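PDB 5UGZ: putative thioesterase, which acts as a type II thioesterase of the colibactin NRPS/PKS pathway, releasing intermediates, most likely by hydrolysis of their thioester links. Local coordinates for residues I24-L29 with Y40-V45; D48-R53 with Y248-I253; E106-I111 with D117-L122; A146-I151 with E166-F171. All coordinates share one frame; numbering follows the deposited sequence.

The four contacts illustrate packing in a thioesterase of the alpha/beta-hydrolase type. Interactions 1, 2 and 3 all reach its parallel sheet. Interaction 1 and interaction 2 lie with centres about 7 Å apart and join directly through the bond between Val45 and Asn250. Interaction 3 has its centre about 17 Å from that of interaction 1 and touches it through Ile24 CD1, packed against Cys120 SG. The side chain of Cys28 in interaction 1 also lies near the presumed nucleophile elbow, the Gly96, Ser98 and Gly100 pattern, without touching it. Interaction 4 stands apart, its centre about 28 Å from that of interaction 1, in helices inserted after strand 121-125, a position consistent with a lid.

Interaction 1. Residues I24-L29 with Y40-V45; sequences ISLYCL and YKWRSV
Trp42 packs its indole against Leu26 and Cys28 of strand 24-29 in a buried apolar contact with a sulfur-aromatic component. The indole belongs to a short 3-10 segment in the loop that leads on to strand 50-54, and CZ3 is its nearest ring atom to both strand residues. Leu26 CD2 stands 4.1 Å from Trp42 CZ3, at the ring's edge and close to its plane, and the two side chains cross at about a right angle. Leu26 CG is anti to the backbone N (chi1 172°), which leaves the branched end directed at the indole. In the parallel sheet of this alpha/beta fold, residues two apart face the same side, and Cys28 duly follows Leu26 towards the loop. Its SG is 4.1 Å from Trp42 CZ3 and 4.7 Å from the centroid of the six-membered ring, on a line tilted 35° from the ring normal. Phe95 of strand 91-97 and Tyr39 both make edge-to-face contacts with Trp42, while Val245 and Val246 of helix 242-259 touch it as well. In the 3-10 segment itself, Lys41 O accepts from Ser44 N and from Ser44 OG, the hydroxyl being 3.2 Å from that oxygen.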
loop_
_atom_site.group_PDB
_atom_site.type_symbol
_atom_site.label_atom_id
_atom_site.label_comp_id
_atom_site.label_asym_id
_atom_site.label_seq_id
_atom_site.Cartn_x
_atom_site.Cartn_y
_atom_site.Cartn_z
ATOM N N ILE A 24 -2.207 10.844 -16.421
ATOM C CA ILE A 24 -2.493 10.611 -15.009
ATOM C C ILE A 24 -1.324 9.869 -14.384
ATOM O O ILE A 24 -0.848 8.868 -14.928
ATOM C CB ILE A 24 -3.778 9.806 -14.786
ATOM C CG1 ILE A 24 -3.865 9.398 -13.316
ATOM C CG2 ILE A 24 -3.786 8.589 -15.661
ATOM C CD1 ILE A 24 -5.268 9.098 -12.857
ATOM N N SER A 25 -0.877 10.340 -13.231
ATOM C CA SER A 25 0.210 9.696 -12.514
ATOM C C SER A 25 -0.355 8.805 -11.418
ATOM O O SER A 25 -1.229 9.226 -10.649
ATOM C CB SER A 25 1.156 10.739 -11.942
ATOM O OG SER A 25 1.646 11.544 -12.992
ATOM N N LEU A 26 0.131 7.576 -11.375
ATOM C CA LEU A 26 -0.253 6.574 -10.391
ATOM C C LEU A 26 0.910 6.378 -9.425
ATOM O O LEU A 26 1.928 5.789 -9.794
ATOM C CB LEU A 26 -0.605 5.268 -11.090
ATOM C CG LEU A 26 -0.851 4.061 -10.198
ATOM C CD1 LEU A 26 -2.191 4.191 -9.483
ATOM C CD2 LEU A 26 -0.774 2.783 -11.047
ATOM N N TYR A 27 0.754 6.879 -8.200
ATOM C CA TYR A 27 1.721 6.713 -7.125
ATOM C C TYR A 27 1.449 5.390 -6.426
ATOM O O TYR A 27 0.322 5.133 -5.995
ATOM C CB TYR A 27 1.631 7.886 -6.137
ATOM C CG TYR A 27 1.962 9.216 -6.818
ATOM C CD1 TYR A 27 0.972 9.992 -7.424
ATOM C CD2 TYR A 27 3.273 9.654 -6.911
ATOM C CE1 TYR A 27 1.293 11.176 -8.077
ATOM C CE2 TYR A 27 3.596 10.822 -7.556
ATOM C CZ TYR A 27 2.613 11.575 -8.143
ATOM O OH TYR A 27 2.971 12.742 -8.779
ATOM N N CYS A 28 2.477 4.545 -6.322
ATOM C CA CYS A 28 2.336 3.230 -5.716
ATOM C C CYS A 28 3.220 3.113 -4.485
ATOM O O CYS A 28 4.399 3.481 -4.521
ATOM C CB CYS A 28 2.673 2.126 -6.716
ATOM S SG CYS A 28 1.556 2.130 -8.134
ATOM N N LEU A 29 2.644 2.578 -3.398
ATOM C CA LEU A 29 3.367 2.363 -2.152
ATOM C C LEU A 29 3.498 0.872 -1.874
ATOM O O LEU A 29 2.519 0.132 -2.024
ATOM C CB LEU A 29 2.655 3.064 -0.974
ATOM C CG LEU A 29 2.763 4.594 -0.991
ATOM C CD1 LEU A 29 2.004 5.177 -2.159
ATOM C CD2 LEU A 29 2.252 5.206 0.306
ATOM N N TYR A 40 8.027 -1.869 -10.562
ATOM C CA TYR A 40 8.693 -1.584 -11.835
ATOM C C TYR A 40 8.054 -2.370 -12.979
ATOM O O TYR A 40 7.916 -1.850 -14.096
ATOM C CB TYR A 40 10.188 -1.911 -11.770
ATOM C CG TYR A 40 11.061 -1.047 -10.866
ATOM C CD1 TYR A 40 10.630 0.168 -10.369
ATOM C CD2 TYR A 40 12.343 -1.467 -10.539
ATOM C CE1 TYR A 40 11.464 0.944 -9.552
ATOM C CE2 TYR A 40 13.171 -0.719 -9.736
ATOM C CZ TYR A 40 12.744 0.485 -9.241
ATOM O OH TYR A 40 13.624 1.189 -8.418
ATOM N N LYS A 41 7.657 -3.628 -12.714
ATOM C CA LYS A 41 7.080 -4.509 -13.724
ATOM C C LYS A 41 5.700 -4.046 -14.183
ATOM O O LYS A 41 5.211 -4.518 -15.221
ATOM C CB LYS A 41 6.992 -5.936 -13.178
ATOM C CG LYS A 41 6.118 -6.062 -11.930
ATOM C CD LYS A 41 6.089 -7.482 -11.416
ATOM C CE LYS A 41 5.323 -7.605 -10.108
ATOM N NZ LYS A 41 6.075 -7.035 -8.951
ATOM N N TRP A 42 5.055 -3.154 -13.420
ATOM C CA TRP A 42 3.746 -2.648 -13.799
ATOM C C TRP A 42 3.787 -1.850 -15.093
ATOM O O TRP A 42 2.746 -1.684 -15.738
ATOM C CB TRP A 42 3.176 -1.767 -12.685
ATOM C CG TRP A 42 2.679 -2.534 -11.506
ATOM C CD1 TRP A 42 3.184 -3.697 -11.004
ATOM C CD2 TRP A 42 1.555 -2.194 -10.690
ATOM N NE1 TRP A 42 2.451 -4.093 -9.917
ATOM C CE2 TRP A 42 1.447 -3.184 -9.702
ATOM C CE3 TRP A 42 0.632 -1.148 -10.704
ATOM C CZ2 TRP A 42 0.442 -3.166 -8.749
ATOM C CZ3 TRP A 42 -0.354 -1.126 -9.756
ATOM C CH2 TRP A 42 -0.448 -2.131 -8.795
ATOM N N ARG A 43 4.952 -1.325 -15.473
ATOM C CA ARG A 43 5.043 -0.528 -16.690
ATOM C C ARG A 43 4.861 -1.357 -17.957
ATOM O O ARG A 43 4.769 -0.785 -19.048
ATOM C CB ARG A 43 6.374 0.209 -16.721
ATOM C CG ARG A 43 6.209 1.711 -16.688
ATOM C CD ARG A 43 7.563 2.380 -16.597
ATOM N NE ARG A 43 8.335 2.144 -17.813
ATOM C CZ ARG A 43 9.626 1.836 -17.840
ATOM N NH1 ARG A 43 10.316 1.708 -16.709
ATOM N NH2 ARG A 43 10.223 1.637 -19.001
ATOM N N SER A 44 4.754 -2.679 -17.848
ATOM C CA SER A 44 4.522 -3.502 -19.027
ATOM C C SER A 44 3.043 -3.785 -19.285
ATOM O O SER A 44 2.720 -4.357 -20.332
ATOM C CB SER A 44 5.292 -4.831 -18.913
ATOM O OG SER A 44 4.617 -5.752 -18.068
ATOM N N VAL A 45 2.151 -3.412 -18.365
ATOM C CA VAL A 45 0.716 -3.633 -18.535
ATOM C C VAL A 45 -0.120 -2.376 -18.310
ATOM O O VAL A 45 -1.272 -2.308 -18.778
ATOM C CB VAL A 45 0.231 -4.777 -17.606
ATOM C CG1 VAL A 45 0.509 -6.126 -18.243
ATOM C CG2 VAL A 45 0.953 -4.732 -16.273
#

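Interaction 2. Residues D48-R53 with Y248-I253; sequences DNITLR and YVNQTI
Tyr248 O is gripped twice by Thr252 in the helical turn that presents Asn250 and Ile253 to Ile50. Thr252 N gives the ordinary helical bond at 2.9 Å from Tyr248 O, and Thr252 OG1 adds a second at 2.8 Å from the same oxygen. The two donors arrive from opposite faces of the carbonyl plane, the hydroxyl 36° out of it. Across the contact the Ile50 CD1 methyl meets both partners. Ile50 and Ile253 reach toward each other tip to tip, their CD1 atoms 3.6 Å apart. In Ile50 the longer branch is extended, chi2 174°, and this carries CD1 out from the strand to the helix. The same Ile50 CD1 lies 3.7 Å from Asn250 OD1, so the methyl touches an apolar and a polar neighbour. That amide is already engaged: OD1 accepts from Ser47 N and ND2 bonds Val45 O, which ties the loop before strand 50-54 to the helix and fixes how the amide is turned. Ile50 also touches Ile24 and Leu26 on the adjoining strand. The outcome is a C-terminal helix laid across one side of the sheet and reaching strand 50-54 at one edge, an arrangement characteristic of the alpha/beta-hydrolase fold.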
loop_
_atom_site.group_PDB
_atom_site.type_symbol
_atom_site.label_atom_id
_atom_site.label_comp_id
_atom_site.label_asym_id
_atom_site.label_seq_id
_atom_site.Cartn_x
_atom_site.Cartn_y
_atom_site.Cartn_z
ATOM N N ASP A 48 -1.212 3.299 -21.538
ATOM C CA ASP A 48 -0.129 4.113 -22.081
ATOM C C ASP A 48 -0.168 5.566 -21.614
ATOM O O ASP A 48 0.872 6.230 -21.619
ATOM C CB ASP A 48 -0.157 4.027 -23.609
ATOM C CG ASP A 48 0.017 2.600 -24.104
ATOM O OD1 ASP A 48 0.851 1.882 -23.505
ATOM O OD2 ASP A 48 -0.683 2.193 -25.065
ATOM N N ASN A 49 -1.328 6.083 -21.210
ATOM C CA ASN A 49 -1.392 7.422 -20.647
ATOM C C ASN A 49 -1.386 7.421 -19.121
ATOM O O ASN A 49 -1.886 8.368 -18.508
ATOM C CB ASN A 49 -2.627 8.157 -21.160
ATOM C CG ASN A 49 -3.879 7.701 -20.490
ATOM O OD1 ASN A 49 -3.993 6.548 -20.086
ATOM N ND2 ASN A 49 -4.839 8.602 -20.361
ATOM N N ILE A 50 -0.840 6.381 -18.496
ATOM C CA ILE A 50 -0.622 6.347 -17.052
ATOM C C ILE A 50 0.880 6.343 -16.817
ATOM O O ILE A 50 1.589 5.447 -17.297
ATOM C CB ILE A 50 -1.279 5.128 -16.382
ATOM C CG1 ILE A 50 -2.780 5.065 -16.692
ATOM C CG2 ILE A 50 -1.037 5.178 -14.871
ATOM C CD1 ILE A 50 -3.455 3.818 -16.195
ATOM N N THR A 51 1.361 7.340 -16.086
ATOM C CA THR A 51 2.769 7.443 -15.733
ATOM C C THR A 51 2.985 6.814 -14.363
ATOM O O THR A 51 2.411 7.273 -13.369
ATOM C CB THR A 51 3.222 8.900 -15.727
ATOM O OG1 THR A 51 3.032 9.459 -17.030
ATOM C CG2 THR A 51 4.690 8.992 -15.347
ATOM N N LEU A 52 3.799 5.762 -14.325
ATOM C CA LEU A 52 4.073 5.057 -13.084
ATOM C C LEU A 52 5.011 5.869 -12.197
ATOM O O LEU A 52 6.075 6.307 -12.641
ATOM C CB LEU A 52 4.684 3.701 -13.398
ATOM C CG LEU A 52 5.107 2.878 -12.194
ATOM C CD1 LEU A 52 3.924 2.771 -11.282
ATOM C CD2 LEU A 52 5.570 1.509 -12.650
ATOM N N ARG A 53 4.624 6.053 -10.935
ATOM C CA ARG A 53 5.374 6.856 -9.968
ATOM C C ARG A 53 5.530 6.090 -8.658
ATOM O O ARG A 53 4.907 6.427 -7.644
ATOM C CB ARG A 53 4.688 8.195 -9.721
ATOM C CG ARG A 53 4.666 9.087 -10.903
ATOM C CD ARG A 53 6.075 9.491 -11.224
ATOM N NE ARG A 53 6.097 10.581 -12.174
ATOM C CZ ARG A 53 7.180 10.957 -12.839
ATOM N NH1 ARG A 53 8.324 10.310 -12.672
ATOM N NH2 ARG A 53 7.119 11.974 -13.685
ATOM N N TYR A 248 -7.356 -4.237 -13.658
ATOM C CA TYR A 248 -8.411 -3.539 -12.927
ATOM C C TYR A 248 -8.095 -2.063 -12.708
ATOM O O TYR A 248 -8.986 -1.214 -12.814
ATOM C CB TYR A 248 -8.639 -4.233 -11.587
ATOM C CG TYR A 248 -9.357 -5.533 -11.761
ATOM C CD1 TYR A 248 -10.663 -5.540 -12.238
ATOM C CD2 TYR A 248 -8.748 -6.747 -11.487
ATOM C CE1 TYR A 248 -11.354 -6.714 -12.426
ATOM C CE2 TYR A 248 -9.442 -7.943 -11.674
ATOM C CZ TYR A 248 -10.755 -7.908 -12.149
ATOM O OH TYR A 248 -11.500 -9.051 -12.360
ATOM N N VAL A 249 -6.850 -1.739 -12.359
ATOM C CA VAL A 249 -6.444 -0.337 -12.291
ATOM C C VAL A 249 -6.722 0.345 -13.618
ATOM O O VAL A 249 -7.234 1.473 -13.658
ATOM C CB VAL A 249 -4.955 -0.212 -11.891
ATOM C CG1 VAL A 249 -4.458 1.196 -12.107
ATOM C CG2 VAL A 249 -4.756 -0.599 -10.440
ATOM N N ASN A 250 -6.394 -0.333 -14.726
ATOM C CA ASN A 250 -6.605 0.233 -16.060
ATOM C C ASN A 250 -8.082 0.522 -16.309
ATOM O O ASN A 250 -8.437 1.597 -16.795
ATOM C CB ASN A 250 -6.062 -0.718 -17.134
ATOM C CG ASN A 250 -4.531 -0.720 -17.220
ATOM O OD1 ASN A 250 -3.853 0.172 -16.704
ATOM N ND2 ASN A 250 -3.987 -1.730 -17.894
ATOM N N GLN A 251 -8.950 -0.436 -15.971
ATOM C CA GLN A 251 -10.391 -0.325 -16.200
ATOM C C GLN A 251 -11.046 0.693 -15.279
ATOM O O GLN A 251 -12.048 1.314 -15.652
ATOM C CB GLN A 251 -11.041 -1.687 -15.997
ATOM C CG GLN A 251 -12.506 -1.609 -15.665
ATOM C CD GLN A 251 -13.007 -2.872 -15.028
ATOM O OE1 GLN A 251 -12.554 -3.268 -13.960
ATOM N NE2 GLN A 251 -13.940 -3.521 -15.686
ATOM N N THR A 252 -10.511 0.859 -14.069
ATOM C CA THR A 252 -10.986 1.903 -13.166
ATOM C C THR A 252 -10.716 3.291 -13.732
ATOM O O THR A 252 -11.594 4.167 -13.720
ATOM C CB THR A 252 -10.307 1.746 -11.813
ATOM O OG1 THR A 252 -10.596 0.440 -11.311
ATOM C CG2 THR A 252 -10.805 2.814 -10.833
ATOM N N ILE A 253 -9.498 3.500 -14.232
ATOM C CA ILE A 253 -9.096 4.791 -14.778
ATOM C C ILE A 253 -9.770 5.046 -16.122
ATOM O O ILE A 253 -10.251 6.153 -16.393
ATOM C CB ILE A 253 -7.563 4.845 -14.879
ATOM C CG1 ILE A 253 -6.963 4.883 -13.468
ATOM C CG2 ILE A 253 -7.111 6.049 -15.720
ATOM C CD1 ILE A 253 -5.470 4.950 -13.433
#

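Interaction 3. Residues E106-I111 with D117-L122; sequences ELVHYI and DMPCAL
Val108 spreads its two methyl groups between Pro119 and Leu122, one branch to each. Its first torsion is the key: with chi1 at 63°, CG1 stands between the backbone N and the carbonyl carbon, a position less usual for a valine in a helix, while CG2 lies anti to the N. The fork thereby opens toward the incoming chain. Val108 CG2 rests against the pyrrolidine ring, 3.6 Å from Pro119 CG and equally 3.6 Å from Pro119 CD, so that the methyl bears on that stretch of ring rather than on one corner. The two side chains cross at about a right angle. Leu122 reaches back from the strand with its CG anti to the carbonyl carbon (chi1 -68°) and its outer part extended, which places Leu122 CD1 4.2 Å from Val108 CG1, a looser touch. Together the residues join helix 99-113 to strand 121-125 in a beta-alpha-beta crossover that starts from strand 91-97, whose Tyr92 and Ile94 touch Pro119 and Leu122 respectively. Since every group touching here is a hydrocarbon, this contact rests on close fit and burial from water; directed bonds to the helix, such as the salt bridge of Glu106 with Lys190, come from elsewhere.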
loop_
_atom_site.group_PDB
_atom_site.type_symbol
_atom_site.label_atom_id
_atom_site.label_comp_id
_atom_site.label_asym_id
_atom_site.label_seq_id
_atom_site.Cartn_x
_atom_site.Cartn_y
_atom_site.Cartn_z
ATOM N N GLU A 106 -3.456 7.532 4.718
ATOM C CA GLU A 106 -2.993 8.663 5.514
ATOM C C GLU A 106 -2.353 9.735 4.636
ATOM O O GLU A 106 -2.490 10.932 4.907
ATOM C CB GLU A 106 -2.014 8.155 6.580
ATOM C CG GLU A 106 -2.664 7.281 7.673
ATOM C CD GLU A 106 -3.640 8.069 8.552
ATOM O OE1 GLU A 106 -3.421 9.272 8.711
ATOM O OE2 GLU A 106 -4.622 7.505 9.077
ATOM N N LEU A 107 -1.659 9.311 3.578
ATOM C CA LEU A 107 -0.997 10.220 2.646
ATOM C C LEU A 107 -1.985 11.059 1.838
ATOM O O LEU A 107 -1.724 12.238 1.577
ATOM C CB LEU A 107 -0.107 9.417 1.699
ATOM C CG LEU A 107 0.567 10.227 0.597
ATOM C CD1 LEU A 107 1.425 11.337 1.208
ATOM C CD2 LEU A 107 1.387 9.313 -0.293
ATOM N N VAL A 108 -3.101 10.470 1.386
ATOM C CA VAL A 108 -4.060 11.253 0.609
ATOM C C VAL A 108 -4.633 12.372 1.465
ATOM O O VAL A 108 -4.719 13.524 1.028
ATOM C CB VAL A 108 -5.175 10.366 -0.003
ATOM C CG1 VAL A 108 -6.026 9.677 1.052
ATOM C CG2 VAL A 108 -6.073 11.208 -0.915
ATOM N N HIS A 109 -5.020 12.064 2.697
ATOM C CA HIS A 109 -5.531 13.124 3.560
ATOM C C HIS A 109 -4.463 14.166 3.863
ATOM O O HIS A 109 -4.781 15.348 3.985
ATOM C CB HIS A 109 -6.104 12.522 4.839
ATOM C CG HIS A 109 -7.426 11.840 4.638
ATOM N ND1 HIS A 109 -8.616 12.531 4.575
ATOM C CD2 HIS A 109 -7.746 10.532 4.485
ATOM C CE1 HIS A 109 -9.611 11.680 4.396
ATOM N NE2 HIS A 109 -9.110 10.459 4.343
ATOM N N TYR A 110 -3.190 13.754 3.953
ATOM C CA TYR A 110 -2.094 14.694 4.178
ATOM C C TYR A 110 -1.869 15.570 2.951
ATOM O O TYR A 110 -1.549 16.756 3.074
ATOM C CB TYR A 110 -0.831 13.897 4.543
ATOM C CG TYR A 110 0.442 14.658 4.897
ATOM C CD1 TYR A 110 0.756 14.970 6.224
ATOM C CD2 TYR A 110 1.362 15.002 3.913
ATOM C CE1 TYR A 110 1.934 15.627 6.557
ATOM C CE2 TYR A 110 2.534 15.662 4.237
ATOM C CZ TYR A 110 2.804 15.979 5.561
ATOM O OH TYR A 110 3.967 16.635 5.873
ATOM N N ILE A 111 -2.021 14.996 1.757
ATOM C CA ILE A 111 -1.989 15.780 0.526
ATOM C C ILE A 111 -3.120 16.801 0.535
ATOM O O ILE A 111 -2.910 17.995 0.290
ATOM C CB ILE A 111 -2.072 14.839 -0.697
ATOM C CG1 ILE A 111 -0.759 14.060 -0.876
ATOM C CG2 ILE A 111 -2.482 15.584 -1.977
ATOM C CD1 ILE A 111 -0.873 12.818 -1.753
ATOM N N ASP A 117 -5.583 18.899 -5.015
ATOM C CA ASP A 117 -6.889 18.386 -5.397
ATOM C C ASP A 117 -7.038 16.927 -4.989
ATOM O O ASP A 117 -6.071 16.243 -4.643
ATOM C CB ASP A 117 -7.123 18.495 -6.901
ATOM C CG ASP A 117 -7.007 19.912 -7.412
ATOM O OD1 ASP A 117 -7.556 20.841 -6.766
ATOM O OD2 ASP A 117 -6.357 20.085 -8.466
ATOM N N MET A 118 -8.286 16.470 -5.046
ATOM C CA MET A 118 -8.634 15.085 -4.758
ATOM C C MET A 118 -8.070 14.158 -5.842
ATOM O O MET A 118 -8.071 14.517 -7.020
ATOM C CB MET A 118 -10.158 14.964 -4.684
ATOM C CG MET A 118 -10.730 13.634 -4.226
ATOM S SD MET A 118 -10.770 13.314 -2.448
ATOM C CE MET A 118 -11.474 14.825 -1.801
ATOM N N PRO A 119 -7.561 12.970 -5.476
ATOM C CA PRO A 119 -7.205 11.977 -6.497
ATOM C C PRO A 119 -8.408 11.568 -7.341
ATOM O O PRO A 119 -9.560 11.780 -6.960
ATOM C CB PRO A 119 -6.688 10.790 -5.673
ATOM C CG PRO A 119 -7.248 11.028 -4.285
ATOM C CD PRO A 119 -7.246 12.495 -4.117
ATOM N N CYS A 120 -8.105 10.966 -8.502
ATOM C CA CYS A 120 -9.114 10.318 -9.352
ATOM C C CYS A 120 -9.781 9.152 -8.641
ATOM O O CYS A 120 -11.010 8.984 -8.694
ATOM C CB CYS A 120 -8.470 9.749 -10.624
ATOM S SG CYS A 120 -7.786 10.849 -11.777
ATOM N N ALA A 121 -8.958 8.280 -8.061
ATOM C CA ALA A 121 -9.341 7.005 -7.480
ATOM C C ALA A 121 -8.221 6.564 -6.560
ATOM O O ALA A 121 -7.086 7.034 -6.664
ATOM C CB ALA A 121 -9.581 5.932 -8.541
ATOM N N LEU A 122 -8.565 5.648 -5.665
ATOM C CA LEU A 122 -7.662 5.111 -4.663
ATOM C C LEU A 122 -7.842 3.611 -4.645
ATOM O O LEU A 122 -8.970 3.125 -4.724
ATOM C CB LEU A 122 -7.940 5.675 -3.252
ATOM C CG LEU A 122 -7.640 7.159 -3.003
ATOM C CD1 LEU A 122 -8.318 7.597 -1.726
ATOM C CD2 LEU A 122 -6.149 7.431 -2.918
#

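Interaction 4. Residues A146-I151 with E166-F171; sequences AFMEEI and ELMTIF
Met148 CE approaches the Phe171 ring obliquely, to within 4.0 Å of Phe171 CE2 and 4.2 Å of Phe171 CD2. A second ring, that of Phe147, belongs to the same helix as Met148: Ile151 CG2 lies over one of its faces, 3.8 Å above the plane and displaced toward the rim, and Tyr179 meets it edge-to-face. Between the helices the main bridge is a pair of methionines. Met148 CE and Met168 CE come to 3.6 Å, and Met168 CE also rests against the stem of its partner, 3.9 Å from Met148 CG and 4.0 Å from Met148 CB. The side chains thus slide past each other in opposite directions. Met148 is bent at chi2 (-59°) and chi3 (-61°), a curl that brings its methyl within contact of both Met168 and Phe171. Phe171, for its part, has CG anti to the backbone N, and this brings the ring to the methyl end of Met148. The contact is apolar throughout and only partly buried. Helix 144-154 here lies against the early turns of helix 165-183; Met148 goes on to touch Thr172 and Ile175 of the latter, and Met168 meets Val161 of the connecting loop. Both helices follow strand 121-125 and precede strand 198-203, so the pair forms an insertion between neighbouring strands of the sheet, consistent with the lid of thioesterases of this family.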
loop_
_atom_site.group_PDB
_atom_site.type_symbol
_atom_site.label_atom_id
_atom_site.label_comp_id
_atom_site.label_asym_id
_atom_site.label_seq_id
_atom_site.Cartn_x
_atom_site.Cartn_y
_atom_site.Cartn_z
ATOM N N ALA A 146 12.647 -14.975 16.241
ATOM C CA ALA A 146 11.256 -15.358 16.469
ATOM C C ALA A 146 10.288 -14.556 15.597
ATOM O O ALA A 146 9.266 -15.090 15.151
ATOM C CB ALA A 146 10.918 -15.187 17.948
ATOM N N PHE A 147 10.585 -13.276 15.360
ATOM C CA PHE A 147 9.754 -12.455 14.481
ATOM C C PHE A 147 9.683 -13.055 13.080
ATOM O O PHE A 147 8.596 -13.319 12.557
ATOM C CB PHE A 147 10.310 -11.025 14.444
ATOM C CG PHE A 147 9.598 -10.111 13.482
ATOM C CD1 PHE A 147 8.394 -9.510 13.832
ATOM C CD2 PHE A 147 10.140 -9.836 12.235
ATOM C CE1 PHE A 147 7.729 -8.664 12.943
ATOM C CE2 PHE A 147 9.481 -8.991 11.342
ATOM C CZ PHE A 147 8.277 -8.403 11.700
ATOM N N MET A 148 10.840 -13.309 12.466
ATOM C CA MET A 148 10.855 -13.781 11.087
ATOM C C MET A 148 10.200 -15.145 10.946
ATOM O O MET A 148 9.586 -15.429 9.911
ATOM C CB MET A 148 12.282 -13.820 10.557
ATOM C CG MET A 148 12.939 -12.447 10.485
ATOM S SD MET A 148 12.032 -11.315 9.415
ATOM C CE MET A 148 12.137 -12.188 7.854
ATOM N N GLU A 149 10.325 -16.008 11.960
ATOM C CA GLU A 149 9.617 -17.280 11.915
ATOM C C GLU A 149 8.113 -17.052 11.967
ATOM O O GLU A 149 7.351 -17.717 11.258
ATOM C CB GLU A 149 10.086 -18.192 13.054
ATOM C CG GLU A 149 11.572 -18.582 12.977
ATOM C CD GLU A 149 12.003 -19.580 14.059
ATOM O OE1 GLU A 149 11.524 -20.733 14.036
ATOM O OE2 GLU A 149 12.827 -19.216 14.932
ATOM N N GLU A 150 7.670 -16.083 12.764
ATOM C CA GLU A 150 6.237 -15.834 12.858
ATOM C C GLU A 150 5.676 -15.263 11.563
ATOM O O GLU A 150 4.549 -15.591 11.177
ATOM C CB GLU A 150 5.931 -14.894 14.016
ATOM C CG GLU A 150 4.449 -14.675 14.203
ATOM C CD GLU A 150 3.703 -15.952 14.579
ATOM O OE1 GLU A 150 4.317 -16.875 15.160
ATOM O OE2 GLU A 150 2.493 -16.033 14.301
ATOM N N ILE A 151 6.418 -14.383 10.888
ATOM C CA ILE A 151 5.823 -13.767 9.708
ATOM C C ILE A 151 5.921 -14.702 8.511
ATOM O O ILE A 151 5.076 -14.648 7.613
ATOM C CB ILE A 151 6.427 -12.379 9.409
ATOM C CG1 ILE A 151 7.894 -12.469 8.995
ATOM C CG2 ILE A 151 6.222 -11.428 10.598
ATOM C CD1 ILE A 151 8.406 -11.172 8.384
ATOM N N GLU A 166 22.269 -14.878 4.398
ATOM C CA GLU A 166 22.806 -13.567 4.051
ATOM C C GLU A 166 21.670 -12.574 3.872
ATOM O O GLU A 166 21.593 -11.552 4.559
ATOM C CB GLU A 166 23.643 -13.670 2.769
ATOM C CG GLU A 166 24.290 -12.374 2.313
ATOM C CD GLU A 166 25.341 -11.879 3.272
ATOM O OE1 GLU A 166 25.755 -12.664 4.145
ATOM O OE2 GLU A 166 25.756 -10.707 3.164
ATOM N N LEU A 167 20.760 -12.889 2.951
ATOM C CA LEU A 167 19.621 -12.028 2.685
ATOM C C LEU A 167 18.887 -11.660 3.974
ATOM O O LEU A 167 18.566 -10.489 4.203
ATOM C CB LEU A 167 18.704 -12.737 1.694
ATOM C CG LEU A 167 17.452 -12.017 1.258
ATOM C CD1 LEU A 167 17.138 -12.453 -0.150
ATOM C CD2 LEU A 167 16.324 -12.363 2.213
ATOM N N MET A 168 18.669 -12.632 4.859
ATOM C CA MET A 168 17.840 -12.370 6.031
ATOM C C MET A 168 18.477 -11.343 6.953
ATOM O O MET A 168 17.787 -10.468 7.485
ATOM C CB MET A 168 17.581 -13.663 6.789
ATOM C CG MET A 168 17.001 -14.765 5.957
ATOM S SD MET A 168 15.922 -15.640 7.071
ATOM C CE MET A 168 15.081 -14.229 7.796
ATOM N N THR A 169 19.784 -11.452 7.184
ATOM C CA THR A 169 20.472 -10.503 8.056
ATOM C C THR A 169 20.167 -9.056 7.659
ATOM O O THR A 169 19.691 -8.265 8.479
ATOM C CB THR A 169 21.985 -10.771 8.028
ATOM O OG1 THR A 169 22.235 -12.176 8.176
ATOM C CG2 THR A 169 22.669 -10.038 9.171
ATOM N N ILE A 170 20.429 -8.694 6.398
ATOM C CA ILE A 170 20.226 -7.314 5.956
ATOM C C ILE A 170 18.743 -6.968 5.900
ATOM O O ILE A 170 18.365 -5.813 6.100
ATOM C CB ILE A 170 20.896 -7.070 4.586
ATOM C CG1 ILE A 170 20.117 -7.779 3.486
ATOM C CG2 ILE A 170 22.337 -7.558 4.596
ATOM C CD1 ILE A 170 19.672 -6.879 2.355
ATOM N N PHE A 171 17.885 -7.949 5.641
ATOM C CA PHE A 171 16.475 -7.686 5.384
ATOM C C PHE A 171 15.659 -7.557 6.662
ATOM O O PHE A 171 14.684 -6.805 6.701
ATOM C CB PHE A 171 15.927 -8.806 4.503
ATOM C CG PHE A 171 14.444 -8.786 4.312
ATOM C CD1 PHE A 171 13.830 -7.760 3.615
ATOM C CD2 PHE A 171 13.665 -9.833 4.779
ATOM C CE1 PHE A 171 12.450 -7.759 3.415
ATOM C CE2 PHE A 171 12.297 -9.840 4.583
ATOM C CZ PHE A 171 11.688 -8.802 3.904
#